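Apoptosis regulator Bcl-2 homolog (Fowlpox virus, PDB 5TZP) inhibits host cell apoptosis by sequestering and inactivating several pro-apoptotic BCL-2 proteins, among them BAX and BAK1. Local coordinates at residues A19-N31 and F39-C53. Numbering follows the deposited sequence.
Sequences ALNMIQNYIIEYN and FVIDSISYDVLKAAC. With EDO (1,2-ethanediol), chain E; SO4 (sulfate ion), chain O.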
ATOM      1  N   ALA A  19      -7.119  -9.483  -3.227  1.00 12.70           N
ATOM      2  CA  ALA A  19      -6.114  -8.424  -3.044  1.00 10.89           C
ATOM      3  C   ALA A  19      -6.671  -7.042  -3.366  1.00 12.06           C
ATOM      4  O   ALA A  19      -6.560  -6.094  -2.580  1.00 11.48           O
ATOM      5  CB  ALA A  19      -4.889  -8.714  -3.903  1.00 12.91           C
ATOM      6  N   LEU A  20      -7.231  -6.900  -4.572  1.00 12.35           N
ATOM      7  CA  LEU A  20      -7.682  -5.591  -5.046  1.00 12.78           C
ATOM      8  C   LEU A  20      -8.730  -4.998  -4.132  1.00 11.17           C
ATOM      9  O   LEU A  20      -8.691  -3.832  -3.829  1.00 11.86           O
ATOM     10  CB  LEU A  20      -8.208  -5.721  -6.472  1.00 13.69           C
ATOM     11  CG  LEU A  20      -8.802  -4.418  -7.042  1.00 13.43           C
ATOM     12  CD1 LEU A  20      -7.707  -3.382  -7.176  1.00 18.96           C
ATOM     13  CD2 LEU A  20      -9.473  -4.658  -8.363  1.00 22.43           C
ATOM     14  N   ASN A  21      -9.729  -5.792  -3.739  1.00 11.14           N
ATOM     15  CA  ASN A  21     -10.854  -5.234  -2.979  1.00 14.28           C
ATOM     16  C   ASN A  21     -10.404  -4.669  -1.629  1.00 11.11           C
ATOM     17  O   ASN A  21     -10.919  -3.665  -1.182  1.00 12.37           O
ATOM     18  CB  ASN A  21     -11.912  -6.321  -2.803  1.00 16.79           C
ATOM     19  CG  ASN A  21     -13.163  -5.823  -2.186  1.00 31.11           C
ATOM     20  OD1 ASN A  21     -13.415  -6.139  -1.040  1.00 28.09           O
ATOM     21  ND2 ASN A  21     -13.953  -5.038  -2.918  1.00 30.14           N
ATOM     22  N   MET A  22      -9.436  -5.314  -0.965  1.00 10.72           N
ATOM     23  CA  MET A  22      -8.897  -4.795   0.284  1.00 10.16           C
ATOM     24  C   MET A  22      -8.163  -3.493   0.069  1.00 10.94           C
ATOM     25  O   MET A  22      -8.407  -2.498   0.752  1.00 10.37           O
ATOM     26  CB  MET A  22      -7.951  -5.843   0.826  1.00 10.81           C
ATOM     27  CG  MET A  22      -7.348  -5.455   2.147  1.00 10.36           C
ATOM     28  SD  MET A  22      -8.493  -5.522   3.546  1.00 13.82           S
ATOM     29  CE  MET A  22      -8.386  -7.219   4.056  1.00 14.23           C
ATOM     30  N   ILE A  23      -7.253  -3.469  -0.899  1.00 10.05           N
ATOM     31  CA  ILE A  23      -6.440  -2.285  -1.147  1.00  9.82           C
ATOM     32  C   ILE A  23      -7.310  -1.099  -1.560  1.00  9.43           C
ATOM     33  O   ILE A  23      -7.171   0.023  -1.038  1.00 10.60           O
ATOM     34  CB  ILE A  23      -5.409  -2.613  -2.229  1.00  9.77           C
ATOM     35  CG1 ILE A  23      -4.407  -3.656  -1.733  1.00  8.92           C
ATOM     36  CG2 ILE A  23      -4.695  -1.308  -2.659  1.00 10.63           C
ATOM     37  CD1 ILE A  23      -3.602  -4.342  -2.790  1.00 10.04           C
ATOM     38  N   GLN A  24      -8.192  -1.312  -2.531  1.00 10.12           N
ATOM     39  CA  GLN A  24      -8.995  -0.207  -3.063  1.00  9.88           C
ATOM     40  C   GLN A  24      -9.964   0.330  -2.023  1.00 10.22           C
ATOM     41  O   GLN A  24     -10.106   1.546  -1.868  1.00 10.76           O
ATOM     42  CB  GLN A  24      -9.717  -0.637  -4.326  1.00 11.04           C
ATOM     43  CG  GLN A  24     -10.299   0.552  -5.094  1.00 12.41           C
ATOM     44  CD  GLN A  24     -10.733   0.265  -6.476  1.00 16.79           C
ATOM     45  OE1 GLN A  24     -10.768  -0.880  -6.898  1.00 20.98           O
ATOM     46  NE2 GLN A  24     -11.172   1.270  -7.182  1.00 17.41           N
ATOM     47  N   ASN A  25     -10.592  -0.546  -1.210  1.00 10.98           N
ATOM     48  CA  ASN A  25     -11.456  -0.038  -0.132  1.00 11.90           C
ATOM     49  C   ASN A  25     -10.655   0.794   0.862  1.00 10.70           C
ATOM     50  O   ASN A  25     -11.165   1.825   1.316  1.00 11.05           O
ATOM     51  CB  ASN A  25     -12.239  -1.171   0.507  1.00 11.40           C
ATOM     52  CG  ASN A  25     -13.481  -1.435  -0.262  1.00 14.60           C
ATOM     53  OD1 ASN A  25     -14.377  -0.626  -0.268  1.00 14.66           O
ATOM     54  ND2 ASN A  25     -13.555  -2.593  -0.894  1.00 15.57           N
ATOM     55  N   TYR A  26      -9.428   0.388   1.240  1.00 10.18           N
ATOM     56  CA  TYR A  26      -8.632   1.204   2.158  1.00  9.73           C
ATOM     57  C   TYR A  26      -8.359   2.573   1.537  1.00  9.65           C
ATOM     58  O   TYR A  26      -8.518   3.613   2.187  1.00  9.98           O
ATOM     59  CB  TYR A  26      -7.346   0.491   2.600  1.00 10.67           C
ATOM     60  CG  TYR A  26      -6.514   1.427   3.432  1.00 10.07           C
ATOM     61  CD1 TYR A  26      -6.966   1.863   4.645  1.00 12.15           C
ATOM     62  CD2 TYR A  26      -5.408   2.004   2.916  1.00 12.84           C
ATOM     63  CE1 TYR A  26      -6.260   2.845   5.391  1.00 11.73           C
ATOM     64  CE2 TYR A  26      -4.730   2.988   3.643  1.00 11.00           C
ATOM     65  CZ  TYR A  26      -5.181   3.378   4.819  1.00 11.00           C
ATOM     66  OH  TYR A  26      -4.545   4.389   5.526  1.00 14.81           O
ATOM     67  N   ILE A  27      -7.944   2.611   0.268  1.00  8.66           N
ATOM     68  CA  ILE A  27      -7.605   3.890  -0.353  1.00  9.58           C
ATOM     69  C   ILE A  27      -8.854   4.765  -0.428  1.00 10.66           C
ATOM     70  O   ILE A  27      -8.809   5.981  -0.162  1.00 10.45           O
ATOM     71  CB  ILE A  27      -6.951   3.665  -1.716  1.00  9.46           C
ATOM     72  CG1 ILE A  27      -5.566   3.060  -1.488  1.00 11.28           C
ATOM     73  CG2 ILE A  27      -6.808   4.989  -2.465  1.00 12.96           C
ATOM     74  CD1 ILE A  27      -4.804   2.679  -2.734  1.00 14.16           C
ATOM     75  N   ILE A  28     -10.023   4.185  -0.717  1.00 10.78           N
ATOM     76  CA  ILE A  28     -11.283   4.949  -0.677  1.00 10.77           C
ATOM     77  C   ILE A  28     -11.534   5.514   0.724  1.00 11.28           C
ATOM     78  O   ILE A  28     -11.902   6.688   0.857  1.00 11.95           O
ATOM     79  CB  ILE A  28     -12.415   4.056  -1.183  1.00 12.37           C
ATOM     80  CG1 ILE A  28     -12.255   3.808  -2.697  1.00 12.20           C
ATOM     81  CG2 ILE A  28     -13.758   4.762  -0.881  1.00 13.01           C
ATOM     82  CD1 ILE A  28     -13.124   2.697  -3.154  1.00 16.44           C
ATOM     83  N   GLU A  29     -11.369   4.703   1.756  1.00 10.46           N
ATOM     84  CA  GLU A  29     -11.573   5.195   3.113  1.00 10.71           C
ATOM     85  C   GLU A  29     -10.624   6.357   3.435  1.00 10.19           C
ATOM     86  O   GLU A  29     -11.019   7.388   4.012  1.00 11.15           O
ATOM     87  CB  GLU A  29     -11.477   4.073   4.143  1.00 10.84           C
ATOM     88  CG  GLU A  29     -11.593   4.641   5.595  1.00 12.96           C
ATOM     89  CD  GLU A  29     -11.894   3.667   6.649  1.00 13.07           C
ATOM     90  OE1 GLU A  29     -11.878   4.111   7.815  1.00 14.70           O
ATOM     91  OE2 GLU A  29     -12.283   2.502   6.399  1.00 14.85           O
ATOM     92  N   TYR A  30      -9.361   6.200   3.089  1.00 10.73           N
ATOM     93  CA  TYR A  30      -8.358   7.222   3.376  1.00 10.15           C
ATOM     94  C   TYR A  30      -8.745   8.530   2.710  1.00 11.90           C
ATOM     95  O   TYR A  30      -8.615   9.609   3.301  1.00 11.74           O
ATOM     96  CB  TYR A  30      -7.002   6.723   2.913  1.00 11.23           C
ATOM     97  CG  TYR A  30      -5.938   7.715   3.238  1.00 10.29           C
ATOM     98  CD1 TYR A  30      -5.364   7.787   4.532  1.00 11.99           C
ATOM     99  CD2 TYR A  30      -5.483   8.633   2.315  1.00 11.74           C
ATOM    100  CE1 TYR A  30      -4.444   8.806   4.815  1.00 12.85           C
ATOM    101  CE2 TYR A  30      -4.580   9.577   2.598  1.00 12.84           C
ATOM    102  CZ  TYR A  30      -4.076   9.725   3.828  1.00 13.24           C
ATOM    103  OH  TYR A  30      -3.170  10.770   4.032  1.00 14.87           O
ATOM    104  N   ASN A  31      -9.226   8.467   1.460  1.00 11.45           N
ATOM    105  CA  ASN A  31      -9.551   9.671   0.704  1.00 12.84           C
ATOM    106  C   ASN A  31     -10.823  10.311   1.152  1.00 13.87           C
ATOM    107  O   ASN A  31     -10.983  11.579   1.115  1.00 18.87           O
ATOM    108  CB  ASN A  31      -9.642   9.368  -0.762  1.00 12.75           C
ATOM    109  CG  ASN A  31      -8.308   9.528  -1.389  1.00 13.90           C
ATOM    110  OD1 ASN A  31      -7.876  10.648  -1.758  1.00 15.78           O
ATOM    111  ND2 ASN A  31      -7.612   8.462  -1.458  1.00 13.66           N
ATOM    112  N   PHE A  39     -17.261  -3.347   3.427  1.00 18.90           N
ATOM    113  CA  PHE A  39     -17.243  -3.718   2.040  1.00 15.65           C
ATOM    114  C   PHE A  39     -16.216  -4.763   1.727  1.00 17.23           C
ATOM    115  O   PHE A  39     -16.090  -5.156   0.569  1.00 20.03           O
ATOM    116  CB  PHE A  39     -17.048  -2.492   1.129  1.00 19.14           C
ATOM    117  CG  PHE A  39     -18.165  -1.508   1.257  1.00 19.02           C
ATOM    118  CD1 PHE A  39     -19.388  -1.722   0.636  1.00 25.49           C
ATOM    119  CD2 PHE A  39     -18.060  -0.412   2.072  1.00 23.23           C
ATOM    120  CE1 PHE A  39     -20.425  -0.840   0.772  1.00 32.03           C
ATOM    121  CE2 PHE A  39     -19.086   0.477   2.215  1.00 27.53           C
ATOM    122  CZ  PHE A  39     -20.294   0.261   1.561  1.00 25.90           C
ATOM    123  N   VAL A  40     -15.446  -5.199   2.700  1.00 14.69           N
ATOM    124  CA  VAL A  40     -14.434  -6.251   2.513  1.00 13.68           C
ATOM    125  C   VAL A  40     -14.850  -7.524   3.228  1.00 18.27           C
ATOM    126  O   VAL A  40     -15.659  -7.497   4.129  1.00 21.49           O
ATOM    127  CB  VAL A  40     -13.028  -5.791   2.954  1.00 16.94           C
ATOM    128  CG1 VAL A  40     -12.600  -4.519   2.266  1.00 15.36           C
ATOM    129  CG2 VAL A  40     -12.933  -5.631   4.436  1.00 18.20           C
ATOM    130  N   ILE A  41     -14.276  -8.656   2.810  1.00 17.25           N
ATOM    131  CA  ILE A  41     -14.604  -9.908   3.466  1.00 17.90           C
ATOM    132  C   ILE A  41     -13.926  -9.984   4.847  1.00 15.02           C
ATOM    133  O   ILE A  41     -14.550 -10.344   5.849  1.00 19.76           O
ATOM    134  CB  ILE A  41     -14.224 -11.079   2.546  1.00 20.58           C
ATOM    135  CG1 ILE A  41     -15.093 -11.071   1.254  1.00 21.48           C
ATOM    136  CG2 ILE A  41     -14.307 -12.416   3.327  1.00 28.03           C
ATOM    137  CD1 ILE A  41     -14.592 -12.108   0.241  1.00 33.18           C
ATOM    138  N   ASP A  42     -12.628  -9.664   4.914  1.00 14.31           N
ATOM    139  CA  ASP A  42     -11.798  -9.880   6.094  1.00 13.62           C
ATOM    140  C   ASP A  42     -11.666  -8.564   6.858  1.00 10.97           C
ATOM    141  O   ASP A  42     -10.688  -7.812   6.722  1.00 11.24           O
ATOM    142  CB  ASP A  42     -10.447 -10.462   5.663  1.00 15.01           C
ATOM    143  CG  ASP A  42      -9.603 -10.861   6.850  1.00 11.91           C
ATOM    144  OD1 ASP A  42      -9.925 -10.534   8.008  1.00 13.03           O
ATOM    145  OD2 ASP A  42      -8.519 -11.468   6.567  1.00 13.29           O
ATOM    146  N   SER A  43     -12.677  -8.293   7.692  1.00 12.82           N
ATOM    147  CA  SER A  43     -12.711  -7.017   8.415  0.50 13.14           C
ATOM    148  C   SER A  43     -11.620  -6.918   9.485  1.00 11.71           C
ATOM    149  O   SER A  43     -11.103  -5.839   9.720  1.00 11.69           O
ATOM    150  CB  SER A  43     -14.098  -6.811   9.034  0.50 17.05           C
ATOM    151  OG  SER A  43     -15.124  -7.068   8.077  0.50 29.55           O
ATOM    152  N   ILE A  44     -11.272  -8.022  10.114  1.00 11.79           N
ATOM    153  CA  ILE A  44     -10.220  -7.994  11.127  1.00 11.89           C
ATOM    154  C   ILE A  44      -8.913  -7.605  10.482  1.00 10.62           C
ATOM    155  O   ILE A  44      -8.217  -6.703  10.966  1.00 11.19           O
ATOM    156  CB  ILE A  44     -10.109  -9.339  11.846  1.00 12.50           C
ATOM    157  CG1 ILE A  44     -11.342  -9.493  12.771  1.00 14.21           C
ATOM    158  CG2 ILE A  44      -8.851  -9.454  12.687  1.00 14.24           C
ATOM    159  CD1 ILE A  44     -11.392 -10.909  13.462  1.00 19.52           C
ATOM    160  N   SER A  45      -8.584  -8.210   9.351  1.00 10.14           N
ATOM    161  CA  SER A  45      -7.336  -7.844   8.708  1.00  9.87           C
ATOM    162  C   SER A  45      -7.377  -6.432   8.114  1.00  9.29           C
ATOM    163  O   SER A  45      -6.342  -5.753   8.131  1.00  8.95           O
ATOM    164  CB  SER A  45      -6.996  -8.840   7.608  1.00 10.31           C
ATOM    165  OG  SER A  45      -6.821 -10.168   8.153  1.00 11.19           O
ATOM    166  N   TYR A  46      -8.552  -6.002   7.646  1.00  8.91           N
ATOM    167  CA  TYR A  46      -8.706  -4.609   7.183  1.00  9.41           C
ATOM    168  C   TYR A  46      -8.355  -3.673   8.307  1.00  8.75           C
ATOM    169  O   TYR A  46      -7.632  -2.678   8.083  1.00  9.34           O
ATOM    170  CB  TYR A  46     -10.148  -4.397   6.704  1.00 10.43           C
ATOM    171  CG  TYR A  46     -10.400  -3.008   6.195  1.00  9.97           C
ATOM    172  CD1 TYR A  46     -10.085  -2.647   4.901  1.00 12.89           C
ATOM    173  CD2 TYR A  46     -10.844  -2.023   7.056  1.00 13.36           C
ATOM    174  CE1 TYR A  46     -10.339  -1.356   4.433  1.00 12.75           C
ATOM    175  CE2 TYR A  46     -11.038  -0.697   6.605  1.00 14.25           C
ATOM    176  CZ  TYR A  46     -10.796  -0.418   5.293  1.00 11.43           C
ATOM    177  OH  TYR A  46     -10.994   0.834   4.719  1.00 12.78           O
ATOM    178  N   ASP A  47      -8.864  -3.902   9.509  1.00  9.42           N
ATOM    179  CA  ASP A  47      -8.581  -2.980  10.609  1.00 11.26           C
ATOM    180  C   ASP A  47      -7.110  -2.983  10.954  1.00  9.91           C
ATOM    181  O   ASP A  47      -6.553  -1.933  11.289  1.00 10.08           O
ATOM    182  CB  ASP A  47      -9.432  -3.343  11.817  1.00 11.63           C
ATOM    183  CG  ASP A  47     -10.855  -2.752  11.778  1.00 17.50           C
ATOM    184  OD1 ASP A  47     -11.081  -1.872  10.919  1.00 17.40           O
ATOM    185  OD2 ASP A  47     -11.645  -3.173  12.698  1.00 21.91           O
ATOM    186  N   VAL A  48      -6.443  -4.133  10.832  1.00  9.51           N
ATOM    187  CA  VAL A  48      -4.988  -4.156  11.034  1.00  9.73           C
ATOM    188  C   VAL A  48      -4.268  -3.323   9.971  1.00  8.40           C
ATOM    189  O   VAL A  48      -3.367  -2.530  10.293  1.00  9.59           O
ATOM    190  CB  VAL A  48      -4.449  -5.607  11.071  1.00  9.45           C
ATOM    191  CG1 VAL A  48      -2.915  -5.582  11.165  1.00 10.76           C
ATOM    192  CG2 VAL A  48      -5.004  -6.394  12.236  1.00 10.27           C
ATOM    193  N   LEU A  49      -4.628  -3.524   8.707  1.00  8.20           N
ATOM    194  CA  LEU A  49      -4.069  -2.739   7.608  1.00  8.69           C
ATOM    195  C   LEU A  49      -4.243  -1.250   7.872  1.00  8.89           C
ATOM    196  O   LEU A  49      -3.293  -0.452   7.717  1.00  9.52           O
ATOM    197  CB  LEU A  49      -4.724  -3.183   6.296  1.00  9.33           C
ATOM    198  CG  LEU A  49      -4.237  -2.384   5.054  1.00  9.04           C
ATOM    199  CD1 LEU A  49      -2.788  -2.588   4.732  1.00  9.00           C
ATOM    200  CD2 LEU A  49      -5.089  -2.734   3.852  1.00 11.20           C
ATOM    201  N   LYS A  50      -5.455  -0.837   8.192  1.00  8.84           N
ATOM    202  CA  LYS A  50      -5.759   0.572   8.390  1.00 10.31           C
ATOM    203  C   LYS A  50      -4.901   1.149   9.490  1.00  7.98           C
ATOM    204  O   LYS A  50      -4.318   2.242   9.383  1.00 10.81           O
ATOM    205  CB  LYS A  50      -7.268   0.677   8.699  1.00 13.43           C
ATOM    206  CG  LYS A  50      -7.690   1.998   9.163  1.00 15.12           C
ATOM    207  CD  LYS A  50      -9.304   2.056   9.288  1.00 20.18           C
ATOM    208  CE  LYS A  50      -9.808   3.098  10.240  1.00 25.11           C
ATOM    209  NZ  LYS A  50     -11.292   3.009  10.260  1.00 21.68           N
ATOM    210  N   ALA A  51      -4.806   0.472  10.624  1.00  8.50           N
ATOM    211  CA  ALA A  51      -3.999   0.963  11.770  1.00 11.26           C
ATOM    212  C   ALA A  51      -2.510   1.042  11.416  1.00  9.72           C
ATOM    213  O   ALA A  51      -1.815   2.012  11.762  1.00 10.17           O
ATOM    214  CB  ALA A  51      -4.196   0.084  12.985  1.00 10.96           C
ATOM    215  N   ALA A  52      -2.023   0.057  10.660  1.00  9.28           N
ATOM    216  CA  ALA A  52      -0.596  -0.005  10.314  1.00  9.09           C
ATOM    217  C   ALA A  52      -0.299   1.114   9.300  1.00  9.46           C
ATOM    218  O   ALA A  52       0.723   1.808   9.439  1.00  9.70           O
ATOM    219  CB  ALA A  52      -0.253  -1.372   9.716  1.00 10.32           C
ATOM    220  N   CYS A  53      -1.180   1.353   8.330  1.00  8.05           N
ATOM    221  CA  CYS A  53      -0.946   2.443   7.382  1.00  8.70           C
ATOM    222  C   CYS A  53      -0.989   3.767   8.089  1.00  9.82           C
ATOM    223  O   CYS A  53      -0.194   4.680   7.770  1.00  9.51           O
ATOM    224  CB  CYS A  53      -1.983   2.358   6.272  1.00 10.04           C
ATOM    225  SG  CYS A  53      -1.738   0.980   5.128  1.00 10.35           S
TER
HETATM  226  C1  EDO E 203     -10.540  -8.733   1.280  1.00 19.02           C
HETATM  227  O1  EDO E 203     -11.034  -9.412   2.496  1.00 17.28           O
HETATM  228  C2  EDO E 203     -11.449  -9.065   0.124  1.00 20.71           C
HETATM  229  O2  EDO E 203     -12.754  -8.470   0.355  1.00 20.38           O
HETATM  230  S   SO4 O 213     -12.378   1.974 -10.669  0.70 56.77           S
HETATM  231  O1  SO4 O 213     -12.048   3.339 -11.149  0.70 39.81           O
HETATM  232  O2  SO4 O 213     -13.660   1.500 -11.281  0.70 40.89           O
HETATM  233  O3  SO4 O 213     -12.490   2.115  -9.230  0.70 42.01           O
HETATM  234  O4  SO4 O 213     -11.316   1.007 -11.009  0.70 42.71           O
HETATM  235  O   HOH W   1      -5.149   4.570   8.005  1.00 18.66           O
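Tyr46 reaches from helix 43-53 across to helix 19-31, where it fits as a knob among Met22, Asn25, Tyr26 and Glu29. Its CB already lies beside the sulfur of Met22, and chi1 of -179° carries the ring on toward helix 19-31, CD1 ending 3.6 Å from Met22 SD; the sulfur lies at the ring edge, a Met-aromatic contact. CE1 follows, resting against the backbone of Tyr26, and on the far edge CE2 is 3.4 Å from Glu29 OE2. The hydroxyl donates to that same oxygen (Tyr46 OH to Glu29 OE2, 2.7 Å), coming from above the carboxylate plane, while Arg36 N gives OE2 a second bond.

Both helices belong to the all-helical Bcl-2 fold, and the axes of helices 19-31 and 43-53 cross at -50°, Ala52 of helix 43-53 packing against an aromatic side chain of the bound BH3 peptide. Glu29 OE1 is taken by Lys50 NZ in a 2.7 Å salt bridge, so both carboxylate oxygens tie the helices together. Tyr26 is the reciprocal knob, among Tyr46, Leu49, Lys50 and Cys53; its ring lies obliquely to Cys53 SG, 4.5 Å from centroid to sulfur, and one water links Tyr26 OH to Lys50 O.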